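Local coordinates for protein induced by osmotic stress (Scheffersomyces stipitis, PDB 5YWN), which probably catalyses the NADPH-dependent reduction of ketones, haloketones among them, to alcohols, with its nicotinamide cofactor bound by a Rossmann-type fold, at residues Ser137-Leu142 with Ala298-Asn303; Arg172-Phe177 with Phe185-Val190; Glu257-Ser262 with Lys308-Phe313. The protein carries 1 engineered substitution. All coordinates share one frame; numbering follows the deposited sequence.

Contact 1 of 3, residues Ser137-Leu142 with Ala298-Asn303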
loop_
_atom_site.group_PDB
_atom_site.type_symbol
_atom_site.label_atom_id
_atom_site.label_comp_id
_atom_site.label_asym_id
_atom_site.label_seq_id
_atom_site.Cartn_x
_atom_site.Cartn_y
_atom_site.Cartn_z
ATOM N N SER A 137 10.213 -4.598 -17.752
ATOM C CA SER A 137 10.866 -5.476 -18.668
ATOM C C SER A 137 10.108 -6.768 -18.903
ATOM O O SER A 137 9.817 -7.459 -18.015
ATOM C CB SER A 137 12.304 -5.748 -18.237
ATOM O OG SER A 137 12.883 -6.668 -19.068
ATOM N N PRO A 138 9.826 -7.086 -20.144
ATOM C CA PRO A 138 9.158 -8.338 -20.493
ATOM C C PRO A 138 9.995 -9.537 -20.161
ATOM O O PRO A 138 9.495 -10.590 -20.093
ATOM C CB PRO A 138 8.943 -8.236 -22.005
ATOM C CG PRO A 138 9.891 -7.229 -22.453
ATOM C CD PRO A 138 10.089 -6.278 -21.324
ATOM N N ASP A 139 11.278 -9.349 -20.014
ATOM C CA ASP A 139 12.146 -10.425 -19.665
ATOM C C ASP A 139 12.371 -10.670 -18.165
ATOM O O ASP A 139 12.944 -11.613 -17.793
ATOM C CB ASP A 139 13.461 -10.269 -20.385
ATOM C CG ASP A 139 13.326 -10.315 -21.887
ATOM O OD1 ASP A 139 12.430 -10.912 -22.437
ATOM O OD2 ASP A 139 14.141 -9.738 -22.542
ATOM N N VAL A 140 11.898 -9.791 -17.332
ATOM C CA VAL A 140 12.046 -9.935 -15.900
ATOM C C VAL A 140 10.895 -10.704 -15.266
ATOM O O VAL A 140 9.782 -10.422 -15.477
ATOM C CB VAL A 140 12.249 -8.567 -15.229
ATOM C CG1 VAL A 140 12.038 -8.605 -13.715
ATOM C CG2 VAL A 140 13.589 -7.990 -15.599
ATOM N N VAL A 141 11.241 -11.686 -14.486
ATOM C CA VAL A 141 10.320 -12.377 -13.669
ATOM C C VAL A 141 10.599 -12.122 -12.178
ATOM O O VAL A 141 11.537 -12.601 -11.646
ATOM C CB VAL A 141 10.376 -13.885 -13.943
ATOM C CG1 VAL A 141 9.561 -14.673 -12.948
ATOM C CG2 VAL A 141 10.016 -14.210 -15.376
ATOM N N LEU A 142 9.757 -11.346 -11.548
ATOM C CA LEU A 142 9.805 -11.219 -10.117
ATOM C C LEU A 142 9.129 -12.352 -9.372
ATOM O O LEU A 142 8.181 -12.928 -9.840
ATOM C CB LEU A 142 9.220 -9.910 -9.639
ATOM C CG LEU A 142 9.757 -8.622 -10.185
ATOM C CD1 LEU A 142 9.158 -7.410 -9.523
ATOM C CD2 LEU A 142 11.243 -8.584 -10.218
ATOM N N ALA A 298 4.117 -10.652 -24.749
ATOM C CA ALA A 298 5.542 -10.840 -24.600
ATOM C C ALA A 298 6.052 -10.903 -23.160
ATOM O O ALA A 298 7.111 -11.369 -22.941
ATOM C CB ALA A 298 6.328 -9.846 -25.417
ATOM N N PHE A 299 5.278 -10.397 -22.214
ATOM C CA PHE A 299 5.762 -10.231 -20.869
ATOM C C PHE A 299 5.708 -11.537 -20.095
ATOM O O PHE A 299 4.684 -12.103 -19.931
ATOM C CB PHE A 299 4.991 -9.146 -20.107
ATOM C CG PHE A 299 5.272 -7.756 -20.549
ATOM C CD1 PHE A 299 4.669 -7.235 -21.672
ATOM C CD2 PHE A 299 6.103 -6.970 -19.849
ATOM C CE1 PHE A 299 4.926 -5.960 -22.083
ATOM C CE2 PHE A 299 6.353 -5.686 -20.231
ATOM C CZ PHE A 299 5.769 -5.171 -21.355
ATOM N N LYS A 300 6.834 -11.980 -19.614
ATOM C CA LYS A 300 6.857 -13.163 -18.803
ATOM C C LYS A 300 6.023 -12.955 -17.530
ATOM O O LYS A 300 6.087 -11.950 -16.971
ATOM C CB LYS A 300 8.272 -13.537 -18.465
ATOM C CG LYS A 300 9.083 -14.034 -19.608
ATOM C CD LYS A 300 10.527 -14.183 -19.232
ATOM C CE LYS A 300 11.322 -14.687 -20.406
ATOM N NZ LYS A 300 12.688 -14.979 -19.978
ATOM N N GLU A 301 5.221 -13.908 -17.149
ATOM C CA GLU A 301 4.439 -13.744 -15.949
ATOM C C GLU A 301 5.319 -13.771 -14.721
ATOM O O GLU A 301 6.133 -14.616 -14.585
ATOM C CB GLU A 301 3.370 -14.819 -15.799
ATOM C CG GLU A 301 2.428 -14.992 -16.959
ATOM C CD GLU A 301 1.433 -13.854 -17.144
ATOM O OE1 GLU A 301 1.118 -13.152 -16.192
ATOM O OE2 GLU A 301 0.959 -13.676 -18.234
ATOM N N TRP A 302 5.106 -12.854 -13.827
ATOM C CA TRP A 302 5.794 -12.885 -12.571
ATOM C C TRP A 302 5.402 -14.116 -11.708
ATOM O O TRP A 302 4.341 -14.655 -11.838
ATOM C CB TRP A 302 5.593 -11.600 -11.828
ATOM C CG TRP A 302 6.198 -10.400 -12.400
ATOM C CD1 TRP A 302 7.027 -10.320 -13.464
ATOM C CD2 TRP A 302 6.036 -9.083 -11.931
ATOM N NE1 TRP A 302 7.387 -9.046 -13.680
ATOM C CE2 TRP A 302 6.773 -8.257 -12.749
ATOM C CE3 TRP A 302 5.327 -8.516 -10.900
ATOM C CZ2 TRP A 302 6.842 -6.911 -12.540
ATOM C CZ3 TRP A 302 5.379 -7.180 -10.735
ATOM C CH2 TRP A 302 6.112 -6.406 -11.528
ATOM N N ASN A 303 6.327 -14.579 -10.898
ATOM C CA ASN A 303 6.112 -15.709 -10.046
ATOM C C ASN A 303 5.563 -15.394 -8.652
ATOM O O ASN A 303 6.282 -15.320 -7.688
ATOM C CB ASN A 303 7.353 -16.520 -9.915
ATOM C CG ASN A 303 7.163 -17.742 -9.057
ATOM O OD1 ASN A 303 6.088 -18.130 -8.730
ATOM N ND2 ASN A 303 8.221 -18.331 -8.719
HETATM O O HOH W 1 8.850 -6.812 -15.471
HETATM O O HOH W 2 7.542 -9.494 -17.320
#

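Contact 2 of 3, residues Arg172-Phe177 with Phe185-Val190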
loop_
_atom_site.group_PDB
_atom_site.type_symbol
_atom_site.label_atom_id
_atom_site.label_comp_id
_atom_site.label_asym_id
_atom_site.label_seq_id
_atom_site.Cartn_x
_atom_site.Cartn_y
_atom_site.Cartn_z
ATOM N N ARG A 172 14.325 -4.840 4.698
ATOM C CA ARG A 172 15.507 -5.540 5.120
ATOM C C ARG A 172 15.725 -5.349 6.637
ATOM O O ARG A 172 16.005 -6.246 7.308
ATOM C CB ARG A 172 16.715 -5.067 4.351
ATOM C CG ARG A 172 16.882 -5.579 2.935
ATOM C CD ARG A 172 18.160 -5.030 2.351
ATOM N NE ARG A 172 18.354 -5.198 0.937
ATOM C CZ ARG A 172 18.693 -6.321 0.349
ATOM N NH1 ARG A 172 18.864 -6.353 -0.935
ATOM N NH2 ARG A 172 18.874 -7.396 1.029
ATOM N N ALA A 173 15.527 -4.156 7.118
ATOM C CA ALA A 173 15.653 -3.858 8.503
ATOM C C ALA A 173 14.646 -4.637 9.350
ATOM O O ALA A 173 14.981 -5.138 10.342
ATOM C CB ALA A 173 15.536 -2.383 8.747
ATOM N N ALA A 174 13.431 -4.754 8.868
ATOM C CA ALA A 174 12.408 -5.516 9.549
ATOM C C ALA A 174 12.799 -7.006 9.667
ATOM O O ALA A 174 12.791 -7.534 10.716
ATOM C CB ALA A 174 11.090 -5.361 8.852
ATOM N N TRP A 175 13.235 -7.604 8.576
ATOM C CA TRP A 175 13.716 -8.962 8.592
ATOM C C TRP A 175 14.948 -9.119 9.491
ATOM O O TRP A 175 15.049 -10.061 10.221
ATOM C CB TRP A 175 13.946 -9.510 7.199
ATOM C CG TRP A 175 12.673 -9.661 6.395
ATOM C CD1 TRP A 175 12.369 -9.027 5.274
ATOM C CD2 TRP A 175 11.559 -10.472 6.702
ATOM N NE1 TRP A 175 11.163 -9.377 4.833
ATOM C CE2 TRP A 175 10.616 -10.264 5.691
ATOM C CE3 TRP A 175 11.253 -11.344 7.731
ATOM C CZ2 TRP A 175 9.412 -10.902 5.662
ATOM C CZ3 TRP A 175 10.054 -11.973 7.713
ATOM C CH2 TRP A 175 9.143 -11.756 6.675
ATOM N N GLU A 176 15.828 -8.143 9.454
ATOM C CA GLU A 176 16.983 -8.141 10.296
ATOM C C GLU A 176 16.625 -8.092 11.790
ATOM O O GLU A 176 17.195 -8.773 12.554
ATOM C CB GLU A 176 17.937 -7.025 9.961
ATOM C CG GLU A 176 19.256 -7.160 10.649
ATOM C CD GLU A 176 19.865 -5.836 11.035
ATOM O OE1 GLU A 176 19.709 -4.836 10.290
ATOM O OE2 GLU A 176 20.521 -5.784 12.085
ATOM N N PHE A 177 15.646 -7.297 12.141
ATOM C CA PHE A 177 15.220 -7.186 13.497
ATOM C C PHE A 177 14.731 -8.520 14.014
ATOM O O PHE A 177 15.071 -8.903 15.070
ATOM C CB PHE A 177 14.095 -6.165 13.603
ATOM C CG PHE A 177 13.560 -5.964 14.985
ATOM C CD1 PHE A 177 12.553 -6.760 15.473
ATOM C CD2 PHE A 177 14.036 -4.973 15.762
ATOM C CE1 PHE A 177 12.047 -6.567 16.706
ATOM C CE2 PHE A 177 13.536 -4.765 17.010
ATOM C CZ PHE A 177 12.552 -5.571 17.487
ATOM N N PHE A 185 6.645 -11.716 18.338
ATOM C CA PHE A 185 5.819 -11.756 17.162
ATOM C C PHE A 185 6.460 -12.421 15.969
ATOM O O PHE A 185 7.616 -12.425 15.848
ATOM C CB PHE A 185 5.363 -10.368 16.786
ATOM C CG PHE A 185 6.476 -9.401 16.528
ATOM C CD1 PHE A 185 7.111 -9.351 15.326
ATOM C CD2 PHE A 185 6.856 -8.523 17.478
ATOM C CE1 PHE A 185 8.110 -8.447 15.094
ATOM C CE2 PHE A 185 7.853 -7.620 17.268
ATOM C CZ PHE A 185 8.489 -7.577 16.074
ATOM N N ALA A 186 5.642 -12.962 15.104
ATOM C CA ALA A 186 6.020 -13.336 13.774
ATOM C C ALA A 186 5.771 -12.193 12.755
ATOM O O ALA A 186 4.811 -11.482 12.825
ATOM C CB ALA A 186 5.309 -14.574 13.358
ATOM N N LEU A 187 6.656 -12.073 11.809
ATOM C CA LEU A 187 6.581 -11.024 10.850
ATOM C C LEU A 187 6.192 -11.547 9.500
ATOM O O LEU A 187 6.571 -12.600 9.115
ATOM C CB LEU A 187 7.899 -10.281 10.725
ATOM C CG LEU A 187 8.101 -9.214 9.638
ATOM C CD1 LEU A 187 7.174 -8.049 9.819
ATOM C CD2 LEU A 187 9.535 -8.728 9.552
ATOM N N SER A 188 5.449 -10.751 8.804
ATOM C CA SER A 188 5.180 -10.982 7.421
ATOM C C SER A 188 5.105 -9.668 6.651
ATOM O O SER A 188 4.885 -8.673 7.228
ATOM C CB SER A 188 3.935 -11.827 7.269
ATOM O OG SER A 188 2.813 -11.181 7.712
ATOM N N THR A 189 5.330 -9.702 5.348
ATOM C CA THR A 189 5.279 -8.497 4.547
ATOM C C THR A 189 4.311 -8.636 3.416
ATOM O O THR A 189 4.070 -9.693 2.953
ATOM C CB THR A 189 6.658 -8.023 3.975
ATOM O OG1 THR A 189 7.067 -8.836 2.887
ATOM C CG2 THR A 189 7.726 -7.978 5.025
ATOM N N VAL A 190 3.788 -7.514 2.987
ATOM C CA VAL A 190 2.997 -7.417 1.789
ATOM C C VAL A 190 3.674 -6.468 0.786
ATOM O O VAL A 190 3.981 -5.371 1.101
ATOM C CB VAL A 190 1.559 -7.041 2.107
ATOM C CG1 VAL A 190 0.751 -6.873 0.859
ATOM C CG2 VAL A 190 0.942 -8.047 3.030
#

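Contact 3 of 3, residues Glu257-Ser262 with Lys308-Phe313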
loop_
_atom_site.group_PDB
_atom_site.type_symbol
_atom_site.label_atom_id
_atom_site.label_comp_id
_atom_site.label_asym_id
_atom_site.label_seq_id
_atom_site.Cartn_x
_atom_site.Cartn_y
_atom_site.Cartn_z
ATOM N N GLU A 257 6.730 -14.870 5.724
ATOM C CA GLU A 257 6.600 -14.722 4.296
ATOM C C GLU A 257 6.557 -13.282 3.790
ATOM O O GLU A 257 6.090 -12.423 4.442
ATOM C CB GLU A 257 5.378 -15.488 3.755
ATOM C CG GLU A 257 5.141 -16.870 4.287
ATOM C CD GLU A 257 5.803 -17.951 3.487
ATOM O OE1 GLU A 257 6.535 -17.636 2.592
ATOM O OE2 GLU A 257 5.603 -19.121 3.773
ATOM N N ARG A 258 7.048 -13.105 2.572
ATOM C CA ARG A 258 6.813 -11.969 1.746
ATOM C C ARG A 258 5.756 -12.300 0.703
ATOM O O ARG A 258 5.792 -13.317 0.058
ATOM C CB ARG A 258 8.044 -11.489 1.039
ATOM C CG ARG A 258 9.273 -11.225 1.840
ATOM C CD ARG A 258 10.428 -11.032 0.917
ATOM N NE ARG A 258 10.634 -9.695 0.477
ATOM C CZ ARG A 258 11.284 -9.379 -0.627
ATOM N NH1 ARG A 258 11.724 -10.305 -1.412
ATOM N NH2 ARG A 258 11.480 -8.148 -0.930
ATOM N N LEU A 259 4.801 -11.410 0.582
ATOM C CA LEU A 259 3.724 -11.596 -0.333
ATOM C C LEU A 259 3.734 -10.594 -1.469
ATOM O O LEU A 259 3.607 -9.445 -1.259
ATOM C CB LEU A 259 2.430 -11.507 0.416
ATOM C CG LEU A 259 2.263 -12.455 1.548
ATOM C CD1 LEU A 259 0.977 -12.193 2.278
ATOM C CD2 LEU A 259 2.380 -13.835 1.015
ATOM N N LEU A 260 3.913 -11.088 -2.665
ATOM C CA LEU A 260 3.952 -10.259 -3.841
ATOM C C LEU A 260 2.534 -10.092 -4.358
ATOM O O LEU A 260 1.942 -11.022 -4.763
ATOM C CB LEU A 260 4.805 -10.918 -4.905
ATOM C CG LEU A 260 4.939 -10.413 -6.339
ATOM C CD1 LEU A 260 5.435 -8.991 -6.414
ATOM C CD2 LEU A 260 5.790 -11.312 -7.205
ATOM N N LEU A 261 2.030 -8.883 -4.303
ATOM C CA LEU A 261 0.663 -8.590 -4.676
ATOM C C LEU A 261 0.605 -7.862 -5.997
ATOM O O LEU A 261 0.714 -6.683 -6.061
ATOM C CB LEU A 261 -0.034 -7.805 -3.574
ATOM C CG LEU A 261 -0.767 -8.507 -2.442
ATOM C CD1 LEU A 261 -2.155 -8.937 -2.872
ATOM C CD2 LEU A 261 0.015 -9.710 -1.981
ATOM N N SER A 262 0.473 -8.636 -7.039
ATOM C CA SER A 262 0.509 -8.185 -8.404
ATOM C C SER A 262 -0.485 -8.932 -9.301
ATOM O O SER A 262 -0.563 -10.104 -9.255
ATOM C CB SER A 262 1.928 -8.391 -8.928
ATOM O OG SER A 262 2.068 -7.812 -10.145
ATOM N N LYS A 308 -0.271 -16.513 -4.057
ATOM C CA LYS A 308 -1.634 -16.872 -4.436
ATOM C C LYS A 308 -2.152 -18.083 -3.682
ATOM O O LYS A 308 -3.255 -18.082 -3.243
ATOM C CB LYS A 308 -1.757 -17.107 -5.934
ATOM C CG LYS A 308 -1.652 -15.901 -6.803
ATOM C CD LYS A 308 -2.563 -14.815 -6.361
ATOM C CE LYS A 308 -3.971 -15.013 -6.902
ATOM N NZ LYS A 308 -3.907 -15.023 -8.374
ATOM N N LYS A 309 -1.311 -19.087 -3.517
ATOM C CA LYS A 309 -1.622 -20.249 -2.714
ATOM C C LYS A 309 -1.870 -19.900 -1.249
ATOM O O LYS A 309 -2.764 -20.376 -0.692
ATOM C CB LYS A 309 -0.509 -21.263 -2.802
ATOM C CG LYS A 309 -0.696 -22.526 -1.989
ATOM C CD LYS A 309 -1.732 -23.415 -2.584
ATOM C CE LYS A 309 -1.478 -24.879 -2.303
ATOM N NZ LYS A 309 -2.525 -25.673 -2.928
ATOM N N ILE A 310 -1.048 -19.068 -0.671
ATOM C CA ILE A 310 -1.260 -18.634 0.661
ATOM C C ILE A 310 -2.543 -17.805 0.816
ATOM O O ILE A 310 -3.297 -18.042 1.684
ATOM C CB ILE A 310 -0.044 -17.868 1.193
ATOM C CG1 ILE A 310 1.133 -18.792 1.400
ATOM C CG2 ILE A 310 -0.339 -17.203 2.524
ATOM C CD1 ILE A 310 2.384 -18.068 1.609
ATOM N N LEU A 311 -2.738 -16.841 -0.051
ATOM C CA LEU A 311 -3.921 -16.018 0.001
ATOM C C LEU A 311 -5.233 -16.759 -0.244
ATOM O O LEU A 311 -6.152 -16.565 0.450
ATOM C CB LEU A 311 -3.818 -14.815 -0.919
ATOM C CG LEU A 311 -2.776 -13.739 -0.665
ATOM C CD1 LEU A 311 -2.882 -12.727 -1.758
ATOM C CD2 LEU A 311 -2.945 -13.139 0.697
ATOM N N GLY A 312 -5.263 -17.594 -1.253
ATOM C CA GLY A 312 -6.412 -18.412 -1.551
ATOM C C GLY A 312 -7.685 -17.695 -2.003
ATOM O O GLY A 312 -8.727 -18.212 -1.845
ATOM N N PHE A 313 -7.559 -16.514 -2.564
ATOM C CA PHE A 313 -8.658 -15.843 -3.205
ATOM C C PHE A 313 -8.283 -15.283 -4.558
ATOM O O PHE A 313 -7.166 -15.128 -4.849
ATOM C CB PHE A 313 -9.295 -14.783 -2.317
ATOM C CG PHE A 313 -8.366 -13.696 -1.910
ATOM C CD1 PHE A 313 -8.161 -12.621 -2.714
ATOM C CD2 PHE A 313 -7.718 -13.757 -0.713
ATOM C CE1 PHE A 313 -7.300 -11.634 -2.353
ATOM C CE2 PHE A 313 -6.864 -12.774 -0.337
ATOM C CZ PHE A 313 -6.653 -11.704 -1.149
#

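Contact 1 of 3, residues Ser137-Leu142 with Ala298-Asn303
Two surface loops of a reductase with a Rossmann-type domain run side by side in the same direction, Ser137-Leu142 following helix 132-135 and Ala298-Asn303 leading toward helix 305-311. The first loop begins with a type I beta turn from Ser137 to Val140, which overlaps an ST turn, in which Ser137 OG accepts the N-H of Asp139. Proline suits the second position of such a beta turn, and its ring also lies over Phe299: Pro138 CB stands 4.0 Å from the centroid of that ring, over the face. Beside it, Lys300 N donates to Pro138 O at 3.0 Å, an almost straight bond (175°). Val141 crosses the stem of Lys300 at about a right angle, with CG2 3.6 Å from Lys300 CB. With CG beside its backbone N (chi1 -67°), Trp302 brings the indole alongside Leu142, which lays CD1 over the six-membered ring, 3.8 Å from its centroid, while at the indole edge Trp302 NE1 donates in plane to water 1 at 3.2 Å. Val193 and Arg265 also touch this indole. With an alanine in place of Trp302, water 1 would lose its indole donor and a gap would probably open beside Leu142, leaving it freer to turn. A second water joins Val140 O to Lys300 O. At the far end of the pairing, Asn303 N donates to Leu142 O at 2.7 Å, a short but bent bond (140°).

Contact 2 of 3, residues Arg172-Phe177 with Phe185-Val190
Helix 172-177 runs nearly antiparallel to strand 186-190, at 163° between their directions and with the axes 9.5 Å apart at closest approach, with Trp175 and Leu187 nearest across the backbones. This is the helix-to-strand half of a beta-alpha-beta crossover: helix 159-181 covers the sheet and hands the chain on to strand 186-192. Leu187 is the strand's largest contributor. Its CG is turned opposite the backbone N (chi1 173°), and CD2 comes over one face of the Trp175 indole, 3.8 Å from the centroid of the six-membered ring. The same methyl lies 3.8 Å from Ala174 CB; alanine is small enough there to let the leucine come in under the helix. Farther along the strand, the methyl CG2 of Thr189 approaches Trp175 CZ2 at 3.4 Å, a beta-branched residue that suits the strand and offers carbon to the ring. Just before the strand, Phe177 and Phe185 cross at about a right angle, with Phe177 CE1 3.8 Å from Phe185 CZ, and helix 91-113 packs on both through Leu107 and Ile110. The polar ends look elsewhere: Trp175 NE1 hydrogen-bonds to Glu171, and Thr189 OG1 to Asn191. Helix and strand therefore meet mainly through carbon and aromatic surfaces, so complementary shape probably sets their spacing, and the hydrogen bond to Glu171 is likely to limit the turning of the indole.

Contact 3 of 3, residues Glu257-Ser262 with Lys308-Phe313
Leu261 meets Leu311 tip to tip, the methyl CD1 of Leu261 lying 4.0 Å from CD1 of Leu311. In the helix residue, CG lies beside the backbone N (chi1 -65°) and, with chi2 178°, CD1 is anti to CA. Two residues back along the strand, Leu259 spreads its branches between two helix residues, CD2 facing Ile310 CD1 and CD1 facing Leu311 CD2, each at 4.3 Å. These wider spacings describe a light, purely dispersive touch, for which branched aliphatic chains are well suited. Just before the strand, Ile310 CD1 rests 3.9 Å from Glu257 CD. The bent glutamate lays CG and its carboxylate beside the methyl, while its OE1 has a weak, long ion pair with Lys306. Polar help comes from one turn earlier in the helix, where Thr307 OG1 hydrogen-bonds Leu260 N. The helix ends just after Leu311: Gly312 N still donates to Lys308 O at 2.9 Å, but Gly312 has positive phi (66°), which a residue without a side chain adopts at little cost. Helix 238-250 adds Ala244 against Leu261 and Ala247 against Leu311. Strand 258-261 is an outermost strand of the seven-stranded parallel sheet, and helix 305-311 packing on it is consistent with the extended short-chain dehydrogenase/reductase fold, a Rossmann sheet with a seventh strand covered by later chain.

Overall arrangement
Contacts 2 and 3 sit on neighbouring strands, 186-192 and 258-261, of the seven-stranded parallel sheet, with centres about 16 Å apart; backbone bonding from Thr189 to Glu257 and Leu259 joins them. Contact 1 lies at the surface, about 17 Å from contact 3 and about 26 Å from contact 2 between centres, and touches contact 3 through Trp302 and Ser262. Along the chain, contact 2 is nested within the loop that contact 1 closes, contact 3 follows contact 2, and contacts 1 and 3 interleave. Residues 298-313 thus bind the late chain to both a surface loop and the sheet edge, while helix 159-181 of contact 2 also carries the NADP+-binding Tyr163 and Lys167.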